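Local coordinates for protein catalase (Bacillus pumilus, PDB 4QOR) that catalyses the breakdown of hydrogen peroxide to water and oxygen at a buried haem, at residues Ser104-Arg109 and His242-Leu247; Leu132-Ile137 and Ser174-Thr179; Trp180-Glu185 and Lys442-Asp447. All coordinates share one frame; numbering follows the deposited sequence.

Interaction 1. Residues Ser104-Arg109 and His242-Leu247. With 2CH (2-chlorophenol), chain G.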
loop_
_atom_site.group_PDB
_atom_site.type_symbol
_atom_site.label_atom_id
_atom_site.label_comp_id
_atom_site.label_asym_id
_atom_site.label_seq_id
_atom_site.Cartn_x
_atom_site.Cartn_y
_atom_site.Cartn_z
ATOM N N SER A 104 18.363 -15.107 -6.348
ATOM C CA SER A 104 19.183 -15.376 -7.515
ATOM C C SER A 104 20.600 -15.754 -7.086
ATOM O O SER A 104 21.017 -15.456 -5.952
ATOM C CB SER A 104 19.187 -14.137 -8.471
ATOM O OG SER A 104 19.735 -12.988 -7.883
ATOM N N PRO A 105 21.349 -16.451 -7.952
ATOM C CA PRO A 105 22.678 -16.893 -7.501
ATOM C C PRO A 105 23.681 -15.750 -7.253
ATOM O O PRO A 105 23.638 -14.717 -7.949
ATOM C CB PRO A 105 23.152 -17.799 -8.641
ATOM C CG PRO A 105 21.866 -18.279 -9.296
ATOM C CD PRO A 105 20.932 -17.098 -9.212
ATOM N N GLU A 106 24.608 -15.958 -6.317
ATOM C CA GLU A 106 25.692 -15.004 -6.084
ATOM C C GLU A 106 26.988 -15.235 -6.932
ATOM O O GLU A 106 28.041 -14.645 -6.673
ATOM C CB GLU A 106 25.984 -14.893 -4.570
ATOM C CG GLU A 106 24.824 -14.203 -3.815
ATOM C CD GLU A 106 24.939 -14.298 -2.306
ATOM O OE1 GLU A 106 25.290 -15.403 -1.808
ATOM O OE2 GLU A 106 24.638 -13.291 -1.620
ATOM N N THR A 107 26.838 -16.042 -7.968
ATOM C CA THR A 107 27.913 -16.477 -8.890
ATOM C C THR A 107 27.772 -15.842 -10.280
ATOM O O THR A 107 28.568 -16.105 -11.189
ATOM C CB THR A 107 27.833 -18.018 -9.092
ATOM O OG1 THR A 107 26.472 -18.374 -9.298
ATOM C CG2 THR A 107 28.328 -18.776 -7.874
ATOM N N LEU A 108 26.784 -14.978 -10.432
ATOM C CA LEU A 108 26.591 -14.260 -11.662
ATOM C C LEU A 108 27.542 -13.067 -11.784
ATOM O O LEU A 108 27.978 -12.491 -10.775
ATOM C CB LEU A 108 25.169 -13.769 -11.773
ATOM C CG LEU A 108 24.076 -14.832 -11.491
ATOM C CD1 LEU A 108 22.711 -14.205 -11.664
ATOM C CD2 LEU A 108 24.240 -16.048 -12.413
ATOM N N ARG A 109 27.810 -12.668 -13.027
ATOM C CA ARG A 109 28.529 -11.411 -13.290
ATOM C C ARG A 109 27.665 -10.183 -12.933
ATOM O O ARG A 109 26.494 -10.134 -13.273
ATOM C CB ARG A 109 28.939 -11.365 -14.769
ATOM C CG ARG A 109 29.812 -10.179 -15.149
ATOM C CD ARG A 109 30.387 -10.311 -16.557
ATOM N NE ARG A 109 31.060 -11.600 -16.778
ATOM C CZ ARG A 109 32.262 -11.928 -16.324
ATOM N NH1 ARG A 109 33.032 -11.044 -15.693
ATOM N NH2 ARG A 109 32.739 -13.127 -16.561
ATOM N N HIS A 242 26.379 -18.656 -2.023
ATOM C CA HIS A 242 27.668 -18.919 -1.360
ATOM C C HIS A 242 28.252 -17.689 -0.668
ATOM O O HIS A 242 28.982 -17.786 0.321
ATOM C CB HIS A 242 28.692 -19.509 -2.357
ATOM C CG HIS A 242 29.339 -18.478 -3.221
ATOM N ND1 HIS A 242 28.692 -17.920 -4.304
ATOM C CD2 HIS A 242 30.550 -17.876 -3.157
ATOM C CE1 HIS A 242 29.465 -16.997 -4.851
ATOM N NE2 HIS A 242 30.601 -16.952 -4.179
ATOM N N ALA A 243 27.984 -16.512 -1.200
ATOM C CA ALA A 243 28.610 -15.318 -0.639
ATOM C C ALA A 243 27.928 -14.950 0.640
ATOM O O ALA A 243 28.576 -14.497 1.565
ATOM C CB ALA A 243 28.556 -14.139 -1.610
ATOM N N THR A 244 26.596 -15.116 0.673
ATOM C CA THR A 244 25.798 -14.831 1.851
ATOM C C THR A 244 26.213 -15.820 2.970
ATOM O O THR A 244 26.398 -15.439 4.112
ATOM C CB THR A 244 24.281 -14.992 1.540
ATOM O OG1 THR A 244 23.755 -13.860 0.816
ATOM C CG2 THR A 244 23.458 -15.130 2.795
ATOM N N ARG A 245 26.361 -17.076 2.611
ATOM C CA ARG A 245 26.852 -18.093 3.514
ATOM C C ARG A 245 28.245 -17.743 4.085
ATOM O O ARG A 245 28.430 -17.740 5.282
ATOM C CB ARG A 245 26.922 -19.426 2.800
ATOM C CG ARG A 245 27.111 -20.619 3.743
ATOM C CD ARG A 245 27.464 -21.875 2.958
ATOM N NE ARG A 245 26.397 -22.231 2.016
ATOM C CZ ARG A 245 25.328 -22.955 2.315
ATOM N NH1 ARG A 245 25.092 -23.388 3.549
ATOM N NH2 ARG A 245 24.454 -23.234 1.371
ATOM N N ASP A 246 29.161 -17.410 3.183
ATOM C CA ASP A 246 30.553 -17.116 3.539
ATOM C C ASP A 246 30.632 -15.959 4.559
ATOM O O ASP A 246 31.340 -16.037 5.559
ATOM C CB ASP A 246 31.294 -16.744 2.286
ATOM C CG ASP A 246 32.688 -16.201 2.568
ATOM O OD1 ASP A 246 33.607 -17.007 2.769
ATOM O OD2 ASP A 246 32.797 -14.971 2.650
ATOM N N LEU A 247 29.906 -14.880 4.275
ATOM C CA LEU A 247 29.894 -13.725 5.184
ATOM C C LEU A 247 29.426 -14.092 6.576
ATOM O O LEU A 247 30.058 -13.721 7.570
ATOM C CB LEU A 247 29.013 -12.597 4.614
ATOM C CG LEU A 247 28.889 -11.313 5.462
ATOM C CD1 LEU A 247 30.238 -10.732 5.819
ATOM C CD2 LEU A 247 28.044 -10.281 4.730
HETATM C C1 2CH G . 26.212 -6.227 -16.491
HETATM C C2 2CH G . 25.874 -7.161 -15.537
HETATM C C3 2CH G . 26.008 -8.490 -15.905
HETATM C C4 2CH G . 26.449 -8.899 -17.174
HETATM C C5 2CH G . 26.800 -7.980 -18.144
HETATM C C6 2CH G . 26.680 -6.653 -17.815
HETATM O O 2CH G . 26.160 -4.887 -16.304
HETATM CL CL8 2CH G . 27.032 -5.269 -18.908
#
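E106 drives its side chain end-on into the start of helix 242-253, meeting A243 and T244 with its carboxylate while H242 lies alongside its base. The arrangement is a worked example of a loop carboxylate serving the first-turn N-H groups of a helix, which have no acceptor within the helix itself. CB rests against the methyl of A243, with the H242 ring just beyond. CG stands anti to the carbonyl carbon (chi1 -69°), and from there the extended chain carries CD to the helix end, beside the hydroxyl of T244. E106 OE1 takes the main backbone bond, from T244 N at 2.8 Å, on its syn side, 27° out of the carboxylate plane; A243 N adds a weak, bent bond to the same oxygen at 3.0 Å. E106 OE2 receives T244 OG1 at 2.7 Å, again from the syn side, and is shared with Y191 OH from outside the two segments. Behind the acid, E106 O lies at the edge of the imidazole, 3.3 Å from H242 CE1, and T107 CG2 comes obliquely to the same ring, 3.7 Å from H242 CE1. H242 NE2 is paired with A189 O, and T107 OG1 with Q236, so both residues are tied to their surroundings as well. F240 of a second subunit packs on P105 and L108, and T156 of that subunit packs on T244, placing the junction close to a subunit interface. Both carboxylate oxygens are thus gripped in a buried setting: the backbone N-H groups and two hydroxyls fix the group's rotation, and together with the positive end of the helix dipole they would probably stabilise a negative charge on E106.

Interaction 2. Residues Leu132-Ile137 and Ser174-Thr179. With HEM (protoporphyrin IX containing Fe), chain E; 2CH (2-chlorophenol), chain G.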
loop_
_atom_site.group_PDB
_atom_site.type_symbol
_atom_site.label_atom_id
_atom_site.label_comp_id
_atom_site.label_asym_id
_atom_site.label_seq_id
_atom_site.Cartn_x
_atom_site.Cartn_y
_atom_site.Cartn_z
ATOM N N LEU A 132 33.350 -2.016 -7.851
ATOM C CA LEU A 132 34.030 -1.346 -8.961
ATOM C C LEU A 132 33.929 0.188 -8.834
ATOM O O LEU A 132 32.927 0.714 -8.374
ATOM C CB LEU A 132 33.458 -1.780 -10.298
ATOM C CG LEU A 132 33.398 -3.293 -10.518
ATOM C CD1 LEU A 132 32.800 -3.581 -11.883
ATOM C CD2 LEU A 132 34.759 -3.940 -10.430
ATOM N N PRO A 133 34.987 0.913 -9.252
ATOM C CA PRO A 133 35.105 2.317 -8.868
ATOM C C PRO A 133 34.452 3.322 -9.835
ATOM O O PRO A 133 34.520 4.556 -9.571
ATOM C CB PRO A 133 36.650 2.516 -8.776
ATOM C CG PRO A 133 37.141 1.643 -9.836
ATOM C CD PRO A 133 36.249 0.404 -9.795
ATOM N N ILE A 134 33.843 2.844 -10.918
ATOM C CA ILE A 134 33.229 3.726 -11.926
ATOM C C ILE A 134 31.843 3.203 -12.254
ATOM O O ILE A 134 31.426 2.189 -11.719
ATOM C CB ILE A 134 34.059 3.807 -13.199
ATOM C CG1 ILE A 134 34.405 2.427 -13.733
ATOM C CG2 ILE A 134 35.376 4.521 -12.917
ATOM C CD1 ILE A 134 35.033 2.451 -15.110
ATOM N N PHE A 135 31.164 3.844 -13.179
ATOM C CA PHE A 135 29.862 3.383 -13.572
ATOM C C PHE A 135 29.703 3.471 -15.072
ATOM O O PHE A 135 30.580 3.988 -15.766
ATOM C CB PHE A 135 28.768 4.189 -12.851
ATOM C CG PHE A 135 27.512 3.424 -12.583
ATOM C CD1 PHE A 135 27.525 2.352 -11.697
ATOM C CD2 PHE A 135 26.328 3.790 -13.167
ATOM C CE1 PHE A 135 26.380 1.660 -11.413
ATOM C CE2 PHE A 135 25.145 3.099 -12.872
ATOM C CZ PHE A 135 25.194 2.000 -12.044
ATOM N N PHE A 136 28.612 2.877 -15.554
ATOM C CA PHE A 136 28.346 2.661 -16.985
ATOM C C PHE A 136 27.856 3.958 -17.639
ATOM O O PHE A 136 28.001 4.145 -18.840
ATOM C CB PHE A 136 27.174 1.696 -17.207
ATOM C CG PHE A 136 27.304 0.356 -16.563
ATOM C CD1 PHE A 136 26.859 0.155 -15.260
ATOM C CD2 PHE A 136 27.776 -0.709 -17.290
ATOM C CE1 PHE A 136 26.929 -1.090 -14.652
ATOM C CE2 PHE A 136 27.869 -1.961 -16.705
ATOM C CZ PHE A 136 27.432 -2.160 -15.384
ATOM N N ILE A 137 27.257 4.834 -16.840
ATOM C CA ILE A 137 26.582 6.031 -17.339
ATOM C C ILE A 137 26.947 7.163 -16.394
ATOM O O ILE A 137 27.532 6.912 -15.367
ATOM C CB ILE A 137 25.053 5.856 -17.404
ATOM C CG1 ILE A 137 24.460 5.334 -16.061
ATOM C CG2 ILE A 137 24.646 4.915 -18.548
ATOM C CD1 ILE A 137 22.949 5.450 -15.942
ATOM N N SER A 174 30.029 3.949 -21.516
ATOM C CA SER A 174 30.065 2.691 -20.764
ATOM C C SER A 174 31.334 1.886 -20.932
ATOM O O SER A 174 31.519 0.877 -20.291
ATOM C CB SER A 174 28.861 1.821 -21.149
ATOM O OG SER A 174 28.878 1.424 -22.509
ATOM N N THR A 175 32.226 2.356 -21.788
ATOM C CA THR A 175 33.325 1.530 -22.303
ATOM C C THR A 175 34.310 1.230 -21.172
ATOM O O THR A 175 34.763 0.105 -21.025
ATOM C CB THR A 175 33.993 2.212 -23.546
ATOM O OG1 THR A 175 33.010 2.417 -24.601
ATOM C CG2 THR A 175 35.181 1.356 -24.043
ATOM N N HIS A 176 34.584 2.222 -20.335
ATOM C CA HIS A 176 35.469 2.032 -19.199
ATOM C C HIS A 176 34.912 1.021 -18.229
ATOM O O HIS A 176 35.589 0.082 -17.825
ATOM C CB HIS A 176 35.776 3.393 -18.515
ATOM C CG HIS A 176 36.921 3.338 -17.548
ATOM N ND1 HIS A 176 37.202 4.355 -16.660
ATOM C CD2 HIS A 176 37.853 2.373 -17.327
ATOM C CE1 HIS A 176 38.229 4.007 -15.912
ATOM N NE2 HIS A 176 38.654 2.814 -16.308
ATOM N N MET A 177 33.647 1.165 -17.885
ATOM C CA MET A 177 33.035 0.255 -16.946
ATOM C C MET A 177 33.082 -1.188 -17.426
ATOM O O MET A 177 33.440 -2.095 -16.666
ATOM C CB MET A 177 31.563 0.645 -16.708
ATOM C CG MET A 177 30.857 -0.219 -15.657
ATOM S SD MET A 177 31.605 -0.153 -14.002
ATOM C CE MET A 177 30.269 -0.810 -12.987
ATOM N N LEU A 178 32.690 -1.403 -18.675
ATOM C CA LEU A 178 32.701 -2.758 -19.253
ATOM C C LEU A 178 34.092 -3.403 -19.273
ATOM O O LEU A 178 34.258 -4.601 -19.035
ATOM C CB LEU A 178 32.113 -2.715 -20.645
ATOM C CG LEU A 178 30.661 -2.201 -20.658
ATOM C CD1 LEU A 178 30.224 -1.903 -22.058
ATOM C CD2 LEU A 178 29.699 -3.218 -20.068
ATOM N N THR A 179 35.118 -2.579 -19.465
ATOM C CA THR A 179 36.482 -3.031 -19.396
ATOM C C THR A 179 36.890 -3.531 -17.986
ATOM O O THR A 179 37.795 -4.372 -17.871
ATOM C CB THR A 179 37.416 -1.901 -19.866
ATOM O OG1 THR A 179 36.999 -1.504 -21.189
ATOM C CG2 THR A 179 38.852 -2.363 -19.887
HETATM C CHA HEM E . 20.304 -0.014 -4.650
HETATM C CHB HEM E . 18.963 3.536 -7.706
HETATM C CHC HEM E . 23.645 3.919 -9.166
HETATM C CHD HEM E . 24.960 1.210 -5.372
HETATM C C1A HEM E . 19.552 0.870 -5.384
HETATM C C2A HEM E . 18.143 1.010 -5.247
HETATM C C3A HEM E . 17.787 2.011 -6.104
HETATM C C4A HEM E . 18.947 2.518 -6.755
HETATM C CMA HEM E . 16.408 2.547 -6.320
HETATM C CAA HEM E . 17.230 0.225 -4.325
HETATM C CBA HEM E . 17.481 0.758 -2.907
HETATM C CGA HEM E . 16.518 0.312 -1.822
HETATM O O1A HEM E . 16.738 0.528 -0.575
HETATM O O2A HEM E . 15.474 -0.247 -2.176
HETATM C C1B HEM E . 20.145 3.948 -8.381
HETATM C C2B HEM E . 20.187 4.942 -9.424
HETATM C C3B HEM E . 21.483 5.023 -9.829
HETATM C C4B HEM E . 22.256 4.069 -9.020
HETATM C CMB HEM E . 19.094 5.770 -10.040
HETATM C CAB HEM E . 22.029 5.912 -10.848
HETATM C CBB HEM E . 21.236 6.852 -11.321
HETATM C C1C HEM E . 24.385 3.234 -8.236
HETATM C C2C HEM E . 25.721 3.520 -7.984
HETATM C C3C HEM E . 26.112 2.754 -6.901
HETATM C C4C HEM E . 24.985 2.029 -6.468
HETATM C CMC HEM E . 26.537 4.481 -8.819
HETATM C CAC HEM E . 27.406 2.740 -6.243
HETATM C CBC HEM E . 28.234 3.737 -6.484
HETATM C C1D HEM E . 23.751 0.685 -4.908
HETATM C C2D HEM E . 23.758 -0.275 -3.806
HETATM C C3D HEM E . 22.480 -0.633 -3.620
HETATM C C4D HEM E . 21.691 0.106 -4.610
HETATM C CMD HEM E . 24.999 -0.732 -3.071
HETATM C CAD HEM E . 21.981 -1.593 -2.587
HETATM C CBD HEM E . 21.787 -0.779 -1.298
HETATM C CGD HEM E . 21.165 -1.686 -0.287
HETATM O O1D HEM E . 21.964 -2.402 0.339
HETATM O O2D HEM E . 19.899 -1.737 -0.106
HETATM N NA HEM E . 20.028 1.816 -6.307
HETATM N NB HEM E . 21.408 3.479 -8.191
HETATM N NC HEM E . 23.947 2.407 -7.278
HETATM N ND HEM E . 22.509 0.875 -5.358
HETATM FE FE HEM E . 21.987 2.055 -6.724
HETATM C C1 2CH G . 26.212 -6.227 -16.491
HETATM C C2 2CH G . 25.874 -7.161 -15.537
HETATM C C3 2CH G . 26.008 -8.490 -15.905
HETATM C C4 2CH G . 26.449 -8.899 -17.174
HETATM C C5 2CH G . 26.800 -7.980 -18.144
HETATM C C6 2CH G . 26.680 -6.653 -17.815
HETATM O O 2CH G . 26.160 -4.887 -16.304
HETATM CL CL8 2CH G . 27.032 -5.269 -18.908
HETATM O O HOH W 1 32.460 3.684 -17.753
#
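M177 reaches out of helix 175-181 and fills a hollow in the 132-137 loop, making a Met-aromatic contact with F136, next to the haem-touching F135. Its CG is anti to the backbone N (chi1 -176°), and the bend at chi2 (61°) lays the thioether across the F136 ring. M177 CG presses over the ring centre, 3.6 Å from the F136 centroid, while SD stands farther above the same face. The rest of the hollow is lined by I134, whose O approaches M177 SD at 3.3 Å, and by L132 CD1, which meets the terminal CE at its far end. A second bump runs the other way: I134 CD1 sits over one face of the H176 imidazole, 3.2 Å from H176 CG, while H176 ND1 is held by T282 O. L178 CD2 fits against the edge of F136. F135 points away from the helix, its ring lying between the haem methyl CMC, 3.7 Å from F135 CD1, and F136 CD1 over the opposite face; a run of side-chain contacts thus leads from M177 through F136 and F135 to the haem. Between the backbones one water bridges the gap, donating to F135 O and accepting from M177 N, each at 2.8 Å.

Interaction 3. Residues Trp180-Glu185 and Lys442-Asp447; sequences WLFSDE and KNLTAD. With 2CH (2-chlorophenol), chain G.
F182 and D184 meet N443, L444 and D447 of helix 434-448 just where an ST turn at S183 leads the chain out of helix 175-181, joining the catalase core to the C-terminal helical region. W180 comes just before it: its O accepts from both S183 N and S183 OG, the hydroxyl at 2.7 Å and in the carbonyl plane. L181 follows with CD2 against the bound 2-chlorophenol, 3.3 Å from its O. F182 then turns its ring to the helix, where L444 CD2 lies over one face, 3.8 Å from the centroid, and D447 OD1 lies at the edge in the ring plane; D447 OD2 is held by Y164 and W165. On its other flank F182 CZ comes within 3.7 Å of C5 of the ligand. Without this ring, an alanine here would probably leave a gap beside L444 and D447 and strip one wall from the 2-chlorophenol site. The backbone O of F182 is met from above its carbonyl plane by N443 ND2 at 2.8 Å. S183 OG accepts from E185 N, closing the ST turn, and D184 takes the second N-H of the N443 amide. That bond is nearly straight (172°) and reaches D184 OD1 on its anti side. Both ends are tied again by one water, which donates to D184 OD1 at 2.6 Å and to N443 OD1 at 2.8 Å.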
loop_
_atom_site.group_PDB
_atom_site.type_symbol
_atom_site.label_atom_id
_atom_site.label_comp_id
_atom_site.label_asym_id
_atom_site.label_seq_id
_atom_site.Cartn_x
_atom_site.Cartn_y
_atom_site.Cartn_z
ATOM N N TRP A 180 36.238 -3.026 -16.932
ATOM C CA TRP A 180 36.408 -3.590 -15.602
ATOM C C TRP A 180 35.519 -4.813 -15.375
ATOM O O TRP A 180 35.956 -5.822 -14.806
ATOM C CB TRP A 180 36.063 -2.554 -14.510
ATOM C CG TRP A 180 37.031 -1.470 -14.260
ATOM C CD1 TRP A 180 37.261 -0.394 -15.046
ATOM C CD2 TRP A 180 37.869 -1.298 -13.094
ATOM N NE1 TRP A 180 38.186 0.415 -14.470
ATOM C CE2 TRP A 180 38.592 -0.132 -13.282
ATOM C CE3 TRP A 180 38.101 -2.042 -11.957
ATOM C CZ2 TRP A 180 39.531 0.323 -12.364
ATOM C CZ3 TRP A 180 39.022 -1.591 -11.042
ATOM C CH2 TRP A 180 39.741 -0.438 -11.259
ATOM N N LEU A 181 34.254 -4.685 -15.744
ATOM C CA LEU A 181 33.227 -5.693 -15.381
ATOM C C LEU A 181 33.452 -7.035 -16.092
ATOM O O LEU A 181 33.054 -8.077 -15.585
ATOM C CB LEU A 181 31.849 -5.167 -15.726
ATOM C CG LEU A 181 30.636 -6.047 -15.401
ATOM C CD1 LEU A 181 30.437 -6.217 -13.916
ATOM C CD2 LEU A 181 29.405 -5.467 -16.056
ATOM N N PHE A 182 34.097 -7.002 -17.263
ATOM C CA PHE A 182 34.386 -8.201 -17.973
ATOM C C PHE A 182 35.777 -8.753 -17.713
ATOM O O PHE A 182 36.153 -9.809 -18.288
ATOM C CB PHE A 182 34.060 -8.009 -19.454
ATOM C CG PHE A 182 32.601 -8.179 -19.741
ATOM C CD1 PHE A 182 32.073 -9.447 -19.882
ATOM C CD2 PHE A 182 31.762 -7.100 -19.774
ATOM C CE1 PHE A 182 30.718 -9.622 -20.078
ATOM C CE2 PHE A 182 30.405 -7.265 -19.980
ATOM C CZ PHE A 182 29.887 -8.527 -20.159
ATOM N N SER A 183 36.516 -8.138 -16.799
ATOM C CA SER A 183 37.622 -8.857 -16.165
ATOM C C SER A 183 37.004 -9.875 -15.244
ATOM O O SER A 183 35.787 -9.943 -15.137
ATOM C CB SER A 183 38.532 -7.920 -15.394
ATOM O OG SER A 183 37.985 -7.519 -14.145
ATOM N N ASP A 184 37.807 -10.672 -14.573
ATOM C CA ASP A 184 37.236 -11.603 -13.651
ATOM C C ASP A 184 36.710 -10.937 -12.377
ATOM O O ASP A 184 36.026 -11.562 -11.593
ATOM C CB ASP A 184 38.196 -12.739 -13.319
ATOM C CG ASP A 184 38.397 -13.719 -14.515
ATOM O OD1 ASP A 184 37.540 -13.869 -15.429
ATOM O OD2 ASP A 184 39.462 -14.362 -14.491
ATOM N N GLU A 185 36.992 -9.660 -12.194
ATOM C CA GLU A 185 36.461 -8.970 -11.046
ATOM C C GLU A 185 34.955 -8.758 -11.223
ATOM O O GLU A 185 34.294 -8.379 -10.246
ATOM C CB GLU A 185 37.179 -7.639 -10.784
ATOM C CG GLU A 185 36.972 -7.124 -9.340
ATOM C CD GLU A 185 37.814 -5.895 -9.029
ATOM O OE1 GLU A 185 38.701 -5.548 -9.840
ATOM O OE2 GLU A 185 37.647 -5.320 -7.927
ATOM N N LYS A 442 38.142 -13.336 -23.432
ATOM C CA LYS A 442 37.361 -14.566 -23.291
ATOM C C LYS A 442 35.964 -14.285 -22.727
ATOM O O LYS A 442 34.960 -14.737 -23.264
ATOM C CB LYS A 442 38.128 -15.485 -22.357
ATOM C CG LYS A 442 37.438 -16.777 -21.965
ATOM C CD LYS A 442 37.975 -17.240 -20.625
ATOM C CE LYS A 442 37.796 -18.735 -20.455
ATOM N NZ LYS A 442 36.378 -19.088 -20.152
ATOM N N ASN A 443 35.903 -13.491 -21.653
ATOM C CA ASN A 443 34.607 -13.150 -21.012
ATOM C C ASN A 443 33.739 -12.316 -21.939
ATOM O O ASN A 443 32.555 -12.541 -22.068
ATOM C CB ASN A 443 34.837 -12.372 -19.708
ATOM C CG ASN A 443 35.480 -13.202 -18.615
ATOM O OD1 ASN A 443 35.454 -14.440 -18.663
ATOM N ND2 ASN A 443 36.047 -12.531 -17.607
ATOM N N LEU A 444 34.346 -11.352 -22.626
ATOM C CA LEU A 444 33.594 -10.531 -23.591
ATOM C C LEU A 444 33.044 -11.361 -24.741
ATOM O O LEU A 444 31.910 -11.150 -25.200
ATOM C CB LEU A 444 34.462 -9.381 -24.126
ATOM C CG LEU A 444 34.689 -8.206 -23.159
ATOM C CD1 LEU A 444 35.756 -7.290 -23.678
ATOM C CD2 LEU A 444 33.416 -7.420 -22.944
ATOM N N THR A 445 33.860 -12.308 -25.203
ATOM C CA THR A 445 33.537 -13.083 -26.410
ATOM C C THR A 445 32.350 -13.975 -26.121
ATOM O O THR A 445 31.434 -14.070 -26.919
ATOM C CB THR A 445 34.768 -13.934 -26.891
ATOM O OG1 THR A 445 35.866 -13.078 -27.243
ATOM C CG2 THR A 445 34.403 -14.783 -28.066
ATOM N N ALA A 446 32.372 -14.638 -24.977
ATOM C CA ALA A 446 31.229 -15.457 -24.551
ATOM C C ALA A 446 29.932 -14.661 -24.418
ATOM O O ALA A 446 28.881 -15.173 -24.732
ATOM C CB ALA A 446 31.514 -16.185 -23.226
ATOM N N ASP A 447 30.024 -13.397 -24.006
ATOM C CA ASP A 447 28.858 -12.543 -23.886
ATOM C C ASP A 447 28.339 -12.011 -25.215
ATOM O O ASP A 447 27.132 -11.819 -25.387
ATOM C CB ASP A 447 29.151 -11.335 -22.982
ATOM C CG ASP A 447 28.042 -11.109 -21.979
ATOM O OD1 ASP A 447 27.804 -12.024 -21.191
ATOM O OD2 ASP A 447 27.410 -10.059 -22.022
HETATM C C1 2CH G . 26.212 -6.227 -16.491
HETATM C C2 2CH G . 25.874 -7.161 -15.537
HETATM C C3 2CH G . 26.008 -8.490 -15.905
HETATM C C4 2CH G . 26.449 -8.899 -17.174
HETATM C C5 2CH G . 26.800 -7.980 -18.144
HETATM C C6 2CH G . 26.680 -6.653 -17.815
HETATM O O 2CH G . 26.160 -4.887 -16.304
HETATM CL CL8 2CH G . 27.032 -5.269 -18.908
HETATM O O HOH W 2 36.898 -15.978 -16.895
#

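Bound 2-chlorophenol is the common meeting point: R109 O of interaction 1, F136 and L178 of interaction 2, and L181 and F182 of interaction 3 all touch it. Interactions 2 and 3 share helix 175-181 and have centres 13 Å apart; I134 CD1 packs on W180 CD1 at 3.6 Å. Interactions 1 and 3, with centres 18 Å apart, are joined by R109, whose NH1 is 3.0 Å from L181 O, a probable hydrogen bond. Interactions 1 and 2 do not touch, their nearest atoms being about 7 Å apart. Interaction 2 alone reaches the haem directly, through F135, whereas the side chain of E106 in interaction 1 stays about 11 Å from a haem.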